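Local coordinates for CaaX farnesyltransferase beta subunit Ram1 (Aspergillus fumigatus, PDB 4MBG), which probably transfers, as the peptide-binding half of an alpha-beta heterodimer, a farnesyl group from farnesyl diphosphate to a cysteine near the C-terminus of target proteins, at residues Gly247-Arg252 against Pro289-Arg294; Asn361-Gly366 against Arg422-Lys427; Tyr368-Gly373 against Thr434-Thr439. All coordinates share one frame; numbering follows the deposited sequence.

Interaction 1 of 3, residues Gly247-Arg252 against Pro289-Arg294; sequences GEEDVR and PEYLSR. With FPP (farnesyl diphosphate), chain F.
The phenol ring of Tyr291 meets Glu249 and Val251, and both approach it obliquely: Glu249 OE2 lies 3.6 Å from Tyr291 CE1, and Val251 CG1 lies 4.0 Å from Tyr291 CE2. In the plane of the ring, at its edge, stand Arg294 NH2 and a water molecule. The Glu249 carboxylate is turned only 19° from the ring plane. Glu249 reaches the ring from the opposite direction on an extended chain, its CG anti to the backbone N (chi1 -179°).

The hydroxyl of Tyr291 ends against the main chain, 3.4 Å from Asp250 C. No direct hydrogen bond crosses between the segments. A water bridges them instead, 2.6 Å from Tyr291 OH and donating to Glu249 O. Val251 CG1 also touches Leu292 CD2 at 4.1 Å, which extends the apolar patch along helix 288-293.

The two segments belong to the alpha-alpha toroid of the prenyltransferase beta subunits. Here the end of helix 288-293 packs against the start of helix 251-263, where Asp250 is the N-cap and its OD1 accepts from Gly253 N.

The CB of Asp250 points away from helix 288-293, and the carboxylates of Asp250 and Glu248 meet the edge of the Arg252 guanidinium. It grips Asp250 side-on with NE and NH2, and NH2 also reaches Glu248 OE2 at 2.7 Å, only 2° out of the guanidinium plane. This three-residue salt-bridge network fixes the rotation of the guanidinium, while the aliphatic part of the arginine faces the lipid: Arg252 CG is 3.6 Å from C14 of farnesyl diphosphate.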
loop_
_atom_site.group_PDB
_atom_site.type_symbol
_atom_site.label_atom_id
_atom_site.label_comp_id
_atom_site.label_asym_id
_atom_site.label_seq_id
_atom_site.Cartn_x
_atom_site.Cartn_y
_atom_site.Cartn_z
ATOM N N GLY B 247 -1.727 -0.786 -18.737
ATOM C CA GLY B 247 -1.670 -1.381 -17.396
ATOM C C GLY B 247 -2.728 -0.870 -16.415
ATOM O O GLY B 247 -3.592 -0.031 -16.768
ATOM N N GLU B 248 -2.671 -1.372 -15.181
ATOM C CA GLU B 248 -3.678 -1.035 -14.191
ATOM C C GLU B 248 -3.582 0.430 -13.713
ATOM O O GLU B 248 -2.507 1.024 -13.684
ATOM C CB GLU B 248 -3.558 -1.956 -12.965
ATOM C CG GLU B 248 -2.182 -1.893 -12.279
ATOM C CD GLU B 248 -1.161 -2.941 -12.781
ATOM O OE1 GLU B 248 -1.164 -3.299 -13.968
ATOM O OE2 GLU B 248 -0.323 -3.396 -11.974
ATOM N N GLU B 249 -4.724 0.965 -13.319
ATOM C CA GLU B 249 -4.805 2.272 -12.661
ATOM C C GLU B 249 -5.049 2.084 -11.168
ATOM O O GLU B 249 -6.103 1.586 -10.743
ATOM C CB GLU B 249 -5.943 3.110 -13.238
ATOM C CG GLU B 249 -6.003 4.479 -12.551
ATOM C CD GLU B 249 -7.044 5.413 -13.110
ATOM O OE1 GLU B 249 -7.825 5.046 -14.038
ATOM O OE2 GLU B 249 -7.055 6.562 -12.615
ATOM N N ASP B 250 -4.076 2.489 -10.363
ATOM C CA ASP B 250 -4.256 2.403 -8.907
ATOM C C ASP B 250 -3.438 3.489 -8.246
ATOM O O ASP B 250 -2.689 4.196 -8.923
ATOM C CB ASP B 250 -3.957 0.978 -8.363
ATOM C CG ASP B 250 -2.508 0.539 -8.537
ATOM O OD1 ASP B 250 -1.579 1.370 -8.428
ATOM O OD2 ASP B 250 -2.295 -0.682 -8.758
ATOM N N VAL B 251 -3.615 3.654 -6.942
ATOM C CA VAL B 251 -3.001 4.793 -6.243
ATOM C C VAL B 251 -1.471 4.681 -6.163
ATOM O O VAL B 251 -0.781 5.682 -6.035
ATOM C CB VAL B 251 -3.617 5.049 -4.832
ATOM C CG1 VAL B 251 -5.148 5.228 -4.949
ATOM C CG2 VAL B 251 -3.247 3.972 -3.893
ATOM N N ARG B 252 -0.948 3.461 -6.213
ATOM C CA ARG B 252 0.486 3.258 -6.265
ATOM C C ARG B 252 0.995 3.901 -7.567
ATOM O O ARG B 252 2.051 4.538 -7.591
ATOM C CB ARG B 252 0.815 1.745 -6.223
ATOM C CG ARG B 252 2.105 1.423 -6.964
ATOM C CD ARG B 252 2.236 -0.010 -7.459
ATOM N NE ARG B 252 1.129 -0.425 -8.313
ATOM C CZ ARG B 252 1.199 -1.363 -9.253
ATOM N NH1 ARG B 252 2.343 -1.969 -9.522
ATOM N NH2 ARG B 252 0.114 -1.685 -9.943
ATOM N N PRO B 289 -6.143 15.114 -6.616
ATOM C CA PRO B 289 -6.592 14.935 -5.228
ATOM C C PRO B 289 -8.051 14.482 -5.132
ATOM O O PRO B 289 -8.399 13.745 -4.202
ATOM C CB PRO B 289 -6.368 16.323 -4.587
ATOM C CG PRO B 289 -6.362 17.298 -5.773
ATOM C CD PRO B 289 -5.745 16.507 -6.909
ATOM N N GLU B 290 -8.889 14.903 -6.078
ATOM C CA GLU B 290 -10.259 14.390 -6.136
ATOM C C GLU B 290 -10.286 12.872 -6.327
ATOM O O GLU B 290 -11.088 12.164 -5.698
ATOM C CB GLU B 290 -11.054 15.093 -7.252
ATOM C CG GLU B 290 -11.196 16.613 -7.017
ATOM C CD GLU B 290 -10.056 17.437 -7.612
ATOM O OE1 GLU B 290 -9.029 16.856 -8.008
ATOM O OE2 GLU B 290 -10.192 18.679 -7.700
ATOM N N TYR B 291 -9.454 12.383 -7.239
ATOM C CA TYR B 291 -9.326 10.945 -7.455
ATOM C C TYR B 291 -8.932 10.242 -6.147
ATOM O O TYR B 291 -9.537 9.236 -5.761
ATOM C CB TYR B 291 -8.295 10.674 -8.559
ATOM C CG TYR B 291 -7.778 9.237 -8.592
ATOM C CD1 TYR B 291 -8.526 8.223 -9.165
ATOM C CD2 TYR B 291 -6.533 8.916 -8.055
ATOM C CE1 TYR B 291 -8.047 6.911 -9.209
ATOM C CE2 TYR B 291 -6.049 7.631 -8.078
ATOM C CZ TYR B 291 -6.802 6.625 -8.658
ATOM O OH TYR B 291 -6.303 5.338 -8.698
ATOM N N LEU B 292 -7.940 10.788 -5.446
ATOM C CA LEU B 292 -7.478 10.147 -4.208
ATOM C C LEU B 292 -8.601 10.165 -3.150
ATOM O O LEU B 292 -8.782 9.197 -2.412
ATOM C CB LEU B 292 -6.218 10.861 -3.690
ATOM C CG LEU B 292 -5.025 10.738 -4.652
ATOM C CD1 LEU B 292 -3.877 11.616 -4.150
ATOM C CD2 LEU B 292 -4.606 9.254 -4.765
ATOM N N SER B 293 -9.356 11.265 -3.074
ATOM C CA SER B 293 -10.523 11.321 -2.179
ATOM C C SER B 293 -11.517 10.189 -2.473
ATOM O O SER B 293 -12.114 9.613 -1.553
ATOM C CB SER B 293 -11.253 12.687 -2.300
ATOM O OG SER B 293 -12.483 12.667 -1.578
ATOM N N ARG B 294 -11.700 9.880 -3.756
ATOM C CA ARG B 294 -12.616 8.806 -4.153
ATOM C C ARG B 294 -12.081 7.416 -3.855
ATOM O O ARG B 294 -12.793 6.427 -4.057
ATOM C CB ARG B 294 -12.970 8.916 -5.635
ATOM C CG ARG B 294 -13.735 10.202 -5.954
ATOM C CD ARG B 294 -14.374 10.152 -7.356
ATOM N NE ARG B 294 -13.397 9.844 -8.380
ATOM C CZ ARG B 294 -12.685 10.741 -9.070
ATOM N NH1 ARG B 294 -12.825 12.050 -8.863
ATOM N NH2 ARG B 294 -11.824 10.307 -9.980
HETATM C C1 FPP F . -2.105 -7.357 -0.474
HETATM O O1 FPP F . -1.281 -8.496 -0.457
HETATM C C2 FPP F . -1.397 -6.178 -0.703
HETATM C C3 FPP F . -1.909 -4.978 -1.451
HETATM C C4 FPP F . -2.653 -5.337 -2.720
HETATM C C5 FPP F . -0.831 -3.864 -1.570
HETATM C C6 FPP F . 0.356 -3.943 -2.518
HETATM C C7 FPP F . 1.222 -2.835 -2.690
HETATM C C8 FPP F . 2.237 -2.455 -1.646
HETATM C C10 FPP F . 3.008 -3.593 -1.051
HETATM C C9 FPP F . 3.168 -1.312 -2.065
HETATM C C11 FPP F . 2.635 -0.207 -2.971
HETATM C C12 FPP F . 3.345 1.002 -2.967
HETATM C C13 FPP F . 4.441 1.319 -3.962
HETATM C C14 FPP F . 4.878 0.306 -4.992
HETATM C C15 FPP F . 5.188 2.615 -3.832
HETATM P PA FPP F . -1.398 -9.570 0.676
HETATM O O1A FPP F . -2.776 -10.159 0.698
HETATM O O2A FPP F . -0.353 -10.579 0.308
HETATM O O3A FPP F . -1.008 -8.904 2.046
HETATM P PB FPP F . -1.963 -8.580 3.283
HETATM O O1B FPP F . -2.529 -9.839 3.872
HETATM O O2B FPP F . -3.048 -7.627 2.901
HETATM O O3B FPP F . -0.988 -7.916 4.240
HETATM O O HOH W 1 -7.918 3.543 -9.725
#

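Interaction 2 of 3, residues Asn361-Gly366 against Arg422-Lys427. With ZN (zinc ion), chain G; FPP (farnesyl diphosphate), chain F.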
loop_
_atom_site.group_PDB
_atom_site.type_symbol
_atom_site.label_atom_id
_atom_site.label_comp_id
_atom_site.label_asym_id
_atom_site.label_seq_id
_atom_site.Cartn_x
_atom_site.Cartn_y
_atom_site.Cartn_z
ATOM N N ASN B 361 -8.569 -7.270 10.141
ATOM C CA ASN B 361 -8.656 -8.731 10.297
ATOM C C ASN B 361 -7.623 -9.549 9.512
ATOM O O ASN B 361 -7.803 -10.746 9.317
ATOM C CB ASN B 361 -10.113 -9.227 10.055
ATOM C CG ASN B 361 -10.944 -9.197 11.325
ATOM O OD1 ASN B 361 -10.430 -9.519 12.407
ATOM N ND2 ASN B 361 -12.238 -8.832 11.211
ATOM N N LYS B 362 -6.523 -8.909 9.095
ATOM C CA LYS B 362 -5.386 -9.655 8.567
ATOM C C LYS B 362 -4.196 -9.546 9.525
ATOM O O LYS B 362 -4.363 -9.078 10.659
ATOM C CB LYS B 362 -5.060 -9.229 7.123
ATOM C CG LYS B 362 -6.266 -9.609 6.181
ATOM C CD LYS B 362 -5.798 -10.013 4.776
ATOM C CE LYS B 362 -5.173 -11.435 4.724
ATOM N NZ LYS B 362 -4.484 -11.662 3.379
ATOM N N LEU B 363 -3.024 -10.006 9.099
ATOM C CA LEU B 363 -1.931 -10.243 10.061
ATOM C C LEU B 363 -0.871 -9.144 10.018
ATOM O O LEU B 363 -0.661 -8.526 8.985
ATOM C CB LEU B 363 -1.229 -11.578 9.756
ATOM C CG LEU B 363 -2.122 -12.832 9.776
ATOM C CD1 LEU B 363 -1.293 -14.029 9.301
ATOM C CD2 LEU B 363 -2.715 -13.079 11.171
ATOM N N VAL B 364 -0.169 -8.943 11.135
ATOM C CA VAL B 364 0.980 -8.039 11.131
ATOM C C VAL B 364 2.019 -8.482 10.096
ATOM O O VAL B 364 2.089 -9.664 9.728
ATOM C CB VAL B 364 1.616 -7.937 12.536
ATOM C CG1 VAL B 364 0.591 -7.364 13.534
ATOM C CG2 VAL B 364 2.151 -9.334 12.970
ATOM N N ASP B 365 2.833 -7.532 9.638
ATOM C CA ASP B 365 3.868 -7.809 8.636
ATOM C C ASP B 365 4.870 -6.662 8.749
ATOM O O ASP B 365 4.485 -5.483 8.785
ATOM C CB ASP B 365 3.214 -7.898 7.242
ATOM C CG ASP B 365 4.211 -8.018 6.096
ATOM O OD1 ASP B 365 5.423 -7.726 6.246
ATOM O OD2 ASP B 365 3.762 -8.385 4.987
ATOM N N GLY B 366 6.151 -7.009 8.849
ATOM C CA GLY B 366 7.195 -6.007 9.051
ATOM C C GLY B 366 7.295 -4.979 7.919
ATOM O O GLY B 366 7.837 -3.897 8.135
ATOM N N ARG B 422 12.386 -9.890 7.941
ATOM C CA ARG B 422 11.301 -10.679 7.388
ATOM C C ARG B 422 9.940 -10.081 7.716
ATOM O O ARG B 422 9.790 -9.235 8.622
ATOM C CB ARG B 422 11.388 -12.124 7.945
ATOM C CG ARG B 422 11.276 -12.159 9.491
ATOM C CD ARG B 422 11.515 -13.577 10.048
ATOM N NE ARG B 422 11.609 -13.524 11.497
ATOM C CZ ARG B 422 12.450 -14.250 12.233
ATOM N NH1 ARG B 422 13.288 -15.112 11.672
ATOM N NH2 ARG B 422 12.445 -14.106 13.543
ATOM N N ASP B 423 8.945 -10.541 6.957
ATOM C CA ASP B 423 7.533 -10.242 7.191
ATOM C C ASP B 423 7.142 -10.576 8.644
ATOM O O ASP B 423 6.686 -9.712 9.401
ATOM C CB ASP B 423 6.768 -11.063 6.112
ATOM C CG ASP B 423 5.298 -11.329 6.419
ATOM O OD1 ASP B 423 4.729 -10.858 7.426
ATOM O OD2 ASP B 423 4.692 -12.042 5.563
ATOM N N LYS B 424 7.359 -11.827 9.046
ATOM C CA LYS B 424 6.982 -12.266 10.375
ATOM C C LYS B 424 7.727 -13.561 10.641
ATOM O O LYS B 424 8.299 -14.125 9.726
ATOM C CB LYS B 424 5.457 -12.502 10.430
ATOM C CG LYS B 424 4.957 -13.657 9.521
ATOM C CD LYS B 424 3.475 -13.979 9.819
ATOM C CE LYS B 424 2.549 -12.765 9.680
ATOM N NZ LYS B 424 2.511 -12.198 8.275
ATOM N N PRO B 425 7.758 -14.004 11.902
ATOM C CA PRO B 425 8.404 -15.278 12.226
ATOM C C PRO B 425 7.838 -16.398 11.367
ATOM O O PRO B 425 6.627 -16.427 11.137
ATOM C CB PRO B 425 8.039 -15.484 13.706
ATOM C CG PRO B 425 7.894 -14.093 14.234
ATOM C CD PRO B 425 7.273 -13.298 13.107
ATOM N N GLY B 426 8.695 -17.301 10.889
ATOM C CA GLY B 426 8.251 -18.358 9.997
ATOM C C GLY B 426 8.448 -18.055 8.521
ATOM O O GLY B 426 8.301 -18.946 7.672
ATOM N N LYS B 427 8.752 -16.798 8.204
ATOM C CA LYS B 427 9.061 -16.388 6.832
ATOM C C LYS B 427 10.564 -16.212 6.609
ATOM O O LYS B 427 11.255 -15.658 7.463
ATOM C CB LYS B 427 8.375 -15.047 6.485
ATOM C CG LYS B 427 6.862 -15.015 6.652
ATOM C CD LYS B 427 6.135 -16.018 5.776
ATOM C CE LYS B 427 4.621 -15.802 5.842
ATOM N NZ LYS B 427 3.889 -16.675 4.870
HETATM ZN ZN ZN G . 5.223 -7.642 3.770
HETATM C C1 FPP F . -2.105 -7.357 -0.474
HETATM O O1 FPP F . -1.281 -8.496 -0.457
HETATM C C2 FPP F . -1.397 -6.178 -0.703
HETATM C C3 FPP F . -1.909 -4.978 -1.451
HETATM C C4 FPP F . -2.653 -5.337 -2.720
HETATM C C5 FPP F . -0.831 -3.864 -1.570
HETATM C C6 FPP F . 0.356 -3.943 -2.518
HETATM C C7 FPP F . 1.222 -2.835 -2.690
HETATM C C8 FPP F . 2.237 -2.455 -1.646
HETATM C C10 FPP F . 3.008 -3.593 -1.051
HETATM C C9 FPP F . 3.168 -1.312 -2.065
HETATM C C11 FPP F . 2.635 -0.207 -2.971
HETATM C C12 FPP F . 3.345 1.002 -2.967
HETATM C C13 FPP F . 4.441 1.319 -3.962
HETATM C C14 FPP F . 4.878 0.306 -4.992
HETATM C C15 FPP F . 5.188 2.615 -3.832
HETATM P PA FPP F . -1.398 -9.570 0.676
HETATM O O1A FPP F . -2.776 -10.159 0.698
HETATM O O2A FPP F . -0.353 -10.579 0.308
HETATM O O3A FPP F . -1.008 -8.904 2.046
HETATM P PB FPP F . -1.963 -8.580 3.283
HETATM O O1B FPP F . -2.529 -9.839 3.872
HETATM O O2B FPP F . -3.048 -7.627 2.901
HETATM O O3B FPP F . -0.988 -7.916 4.240
HETATM O O HOH W 2 0.476 -10.322 7.080
HETATM O O HOH W 3 4.393 -8.358 1.941
#
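Lys424 carries this contact, folding over the extended backbone of Leu363 and Val364. From CB its CG turns into the position between backbone N and carbonyl carbon (chi1 65°), and further bends at chi3 and chi4 curl the chain back. CE then rests 4.0 Å from Leu363 CB, the two side chains crossing at about a right angle, and lies close to Val364 O. At the tip, NZ donates to Val364 O at 3.0 Å, nearly in line with the carbonyl (C=O...N angle 167°). The same NZ forms a salt bridge with Asp423 OD1 at 2.7 Å and donates to a water that lies 2.9 Å from Leu363 O.

Asp423 and Asp365 stack their carboxylates, with planes 17° apart and Asp423 OD1 3.2 Å from Asp365 CG. Neighbouring acceptors of this kind would repel, and the ammonium of Lys424 and the zinc ion probably offset that charge. Asp365 binds the zinc with both oxygens, OD2 at 2.0 Å; Cys367, His433 and a water complete the site. Gly366 N, bonded to Asp423 O at 2.8 Å, ties the backbone after the zinc ligand Asp365 to the loop of Asp423. Lys362 NZ donates to O1B of farnesyl diphosphate at 2.7 Å.

Both segments are loops, one leading into helix 368-371 and the other into helix 431-444, with Val364 and Lys424 against Tyr409 of helix 403-413 and Leu363 against helix 89-105.

Interaction 3 of 3, residues Tyr368-Gly373 against Thr434-Thr439; sequences YSHWVG and TCYALT. With FPP (farnesyl diphosphate), chain F.
Ser369 and His370, on the short helix 368-371, lie against Tyr436 and Ala437 of helix 431-444, with CA atoms 5.4 Å apart for His370 and Tyr436 and 5.6 Å for Ser369 and Ala437. No hydrogen bond crosses this close approach. Cys435 O accepts from both N and OG1 of Thr439, which fixes the threonine's rotation and leaves its CG2 3.5 Å from His370 ND1, itself hydrogen-bonded to Asn374 ND2.

Three aromatic side chains fill the interface. With CG anti to the backbone N (chi1 167°), the His370 ring is carried against Tyr436; the rings are near parallel (planes at 20°) but slid apart, barely overlapping, His370 CD2 and Tyr436 CD1 being closest at 3.4 Å. Trp371 meets Tyr436 obliquely, with planes at 44°, and places CZ2 over one face of the tyrosine ring, 3.5 Å from Tyr436 CZ. Cys435 SG lies over the centre of the opposite face. The indole has His370 CD2 over one face and C9 of farnesyl diphosphate over the other, both toward the rim. Its NE1 is hydrogen-bonded to Tyr432 OH.

Tyr368 turns away from helix 431-444, and its OH donates to O3B of the diphosphate at 2.6 Å. Trp371, backed by His370 and Tyr436, and Tyr368 line the central cavity of the alpha-alpha toroid, the lipid-substrate pocket of protein prenyltransferases, the indole against the isoprenoid and Tyr368 at the diphosphate.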
loop_
_atom_site.group_PDB
_atom_site.type_symbol
_atom_site.label_atom_id
_atom_site.label_comp_id
_atom_site.label_asym_id
_atom_site.label_seq_id
_atom_site.Cartn_x
_atom_site.Cartn_y
_atom_site.Cartn_z
ATOM N N TYR B 368 4.942 -3.288 6.709
ATOM C CA TYR B 368 4.011 -2.209 7.006
ATOM C C TYR B 368 4.626 -1.269 8.034
ATOM O O TYR B 368 4.056 -0.223 8.320
ATOM C CB TYR B 368 2.639 -2.737 7.501
ATOM C CG TYR B 368 1.978 -3.568 6.415
ATOM C CD1 TYR B 368 1.938 -3.101 5.104
ATOM C CD2 TYR B 368 1.491 -4.832 6.675
ATOM C CE1 TYR B 368 1.390 -3.880 4.053
ATOM C CE2 TYR B 368 0.929 -5.634 5.629
ATOM C CZ TYR B 368 0.885 -5.136 4.337
ATOM O OH TYR B 368 0.350 -5.892 3.306
ATOM N N SER B 369 5.793 -1.637 8.578
ATOM C CA SER B 369 6.501 -0.697 9.434
ATOM C C SER B 369 6.754 0.587 8.649
ATOM O O SER B 369 6.735 1.697 9.219
ATOM C CB SER B 369 7.828 -1.296 9.935
ATOM O OG SER B 369 7.616 -2.603 10.463
ATOM N N HIS B 370 6.991 0.444 7.347
ATOM C CA HIS B 370 7.015 1.615 6.477
ATOM C C HIS B 370 5.629 2.053 5.996
ATOM O O HIS B 370 5.231 3.209 6.202
ATOM C CB HIS B 370 7.893 1.393 5.234
ATOM C CG HIS B 370 7.675 2.445 4.193
ATOM N ND1 HIS B 370 7.930 3.782 4.432
ATOM C CD2 HIS B 370 7.141 2.377 2.946
ATOM C CE1 HIS B 370 7.582 4.490 3.368
ATOM N NE2 HIS B 370 7.118 3.659 2.447
ATOM N N TRP B 371 4.876 1.154 5.350
ATOM C CA TRP B 371 3.635 1.626 4.694
ATOM C C TRP B 371 2.675 2.261 5.684
ATOM O O TRP B 371 2.119 3.332 5.419
ATOM C CB TRP B 371 2.927 0.505 3.899
ATOM C CG TRP B 371 3.851 -0.131 2.889
ATOM C CD1 TRP B 371 4.323 -1.417 2.905
ATOM C CD2 TRP B 371 4.453 0.501 1.741
ATOM N NE1 TRP B 371 5.169 -1.630 1.837
ATOM C CE2 TRP B 371 5.276 -0.473 1.111
ATOM C CE3 TRP B 371 4.370 1.783 1.186
ATOM C CZ2 TRP B 371 6.030 -0.200 -0.046
ATOM C CZ3 TRP B 371 5.107 2.064 0.048
ATOM C CH2 TRP B 371 5.928 1.066 -0.574
ATOM N N VAL B 372 2.488 1.621 6.832
ATOM C CA VAL B 372 1.640 2.226 7.864
ATOM C C VAL B 372 2.444 3.231 8.689
ATOM O O VAL B 372 1.968 4.342 8.993
ATOM C CB VAL B 372 0.999 1.138 8.762
ATOM C CG1 VAL B 372 0.276 1.792 9.951
ATOM C CG2 VAL B 372 -0.009 0.337 7.906
ATOM N N GLY B 373 3.667 2.846 9.057
ATOM C CA GLY B 373 4.451 3.662 9.987
ATOM C C GLY B 373 4.660 5.068 9.454
ATOM O O GLY B 373 4.514 6.056 10.181
ATOM N N THR B 434 13.509 -6.448 4.220
ATOM C CA THR B 434 14.656 -5.857 4.908
ATOM C C THR B 434 14.617 -4.332 4.759
ATOM O O THR B 434 14.740 -3.594 5.741
ATOM C CB THR B 434 15.973 -6.412 4.331
ATOM O OG1 THR B 434 15.985 -7.829 4.500
ATOM C CG2 THR B 434 17.182 -5.809 5.038
ATOM N N CYS B 435 14.427 -3.860 3.532
ATOM C CA CYS B 435 14.353 -2.414 3.298
ATOM C C CYS B 435 13.246 -1.767 4.164
ATOM O O CYS B 435 13.478 -0.775 4.871
ATOM C CB CYS B 435 14.105 -2.144 1.789
ATOM S SG CYS B 435 13.654 -0.442 1.386
ATOM N N TYR B 436 12.034 -2.320 4.116
ATOM C CA TYR B 436 10.925 -1.606 4.742
ATOM C C TYR B 436 10.857 -1.779 6.259
ATOM O O TYR B 436 10.378 -0.887 6.932
ATOM C CB TYR B 436 9.570 -1.890 4.024
ATOM C CG TYR B 436 9.572 -1.280 2.635
ATOM C CD1 TYR B 436 9.693 0.109 2.477
ATOM C CD2 TYR B 436 9.462 -2.073 1.483
ATOM C CE1 TYR B 436 9.683 0.707 1.228
ATOM C CE2 TYR B 436 9.457 -1.488 0.203
ATOM C CZ TYR B 436 9.570 -0.112 0.079
ATOM O OH TYR B 436 9.568 0.462 -1.180
ATOM N N ALA B 437 11.363 -2.887 6.807
ATOM C CA ALA B 437 11.426 -2.981 8.276
ATOM C C ALA B 437 12.445 -1.956 8.782
ATOM O O ALA B 437 12.225 -1.289 9.789
ATOM C CB ALA B 437 11.840 -4.395 8.727
ATOM N N LEU B 438 13.567 -1.828 8.077
ATOM C CA LEU B 438 14.555 -0.836 8.517
ATOM C C LEU B 438 14.019 0.575 8.353
ATOM O O LEU B 438 14.328 1.459 9.147
ATOM C CB LEU B 438 15.857 -0.980 7.745
ATOM C CG LEU B 438 16.650 -2.267 8.022
ATOM C CD1 LEU B 438 17.735 -2.402 6.952
ATOM C CD2 LEU B 438 17.291 -2.220 9.426
ATOM N N THR B 439 13.267 0.808 7.282
ATOM C CA THR B 439 12.749 2.154 7.035
ATOM C C THR B 439 11.803 2.497 8.190
ATOM O O THR B 439 11.826 3.613 8.717
ATOM C CB THR B 439 11.965 2.218 5.682
ATOM O OG1 THR B 439 12.885 2.029 4.599
ATOM C CG2 THR B 439 11.276 3.566 5.520
HETATM C C1 FPP F . -2.105 -7.357 -0.474
HETATM O O1 FPP F . -1.281 -8.496 -0.457
HETATM C C2 FPP F . -1.397 -6.178 -0.703
HETATM C C3 FPP F . -1.909 -4.978 -1.451
HETATM C C4 FPP F . -2.653 -5.337 -2.720
HETATM C C5 FPP F . -0.831 -3.864 -1.570
HETATM C C6 FPP F . 0.356 -3.943 -2.518
HETATM C C7 FPP F . 1.222 -2.835 -2.690
HETATM C C8 FPP F . 2.237 -2.455 -1.646
HETATM C C10 FPP F . 3.008 -3.593 -1.051
HETATM C C9 FPP F . 3.168 -1.312 -2.065
HETATM C C11 FPP F . 2.635 -0.207 -2.971
HETATM C C12 FPP F . 3.345 1.002 -2.967
HETATM C C13 FPP F . 4.441 1.319 -3.962
HETATM C C14 FPP F . 4.878 0.306 -4.992
HETATM C C15 FPP F . 5.188 2.615 -3.832
HETATM P PA FPP F . -1.398 -9.570 0.676
HETATM O O1A FPP F . -2.776 -10.159 0.698
HETATM O O2A FPP F . -0.353 -10.579 0.308
HETATM O O3A FPP F . -1.008 -8.904 2.046
HETATM P PB FPP F . -1.963 -8.580 3.283
HETATM O O1B FPP F . -2.529 -9.839 3.872
HETATM O O2B FPP F . -3.048 -7.627 2.901
HETATM O O3B FPP F . -0.988 -7.916 4.240
#

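In the fold
From the N terminus, interaction 1 comes first: it joins the start of helix 251-263 to the end of helix 288-293, closing a loop of 36 residues before either other contact opens. Interactions 2 and 3 close loops of 55 and 60 residues and cross, since their segments alternate as 361-366, 368-373, 422-427 and 434-439. Together they pair two loops and the helices that follow them, the loops through interaction 2 and helices 368-371 and 431-444 through interaction 3. Their centres lie 12 Å apart, and they touch where Gly366 O packs on Ala437 CB. Interaction 1 is more distant, its centre 22 Å from that of interaction 3, yet all three reach the same farnesyl diphosphate.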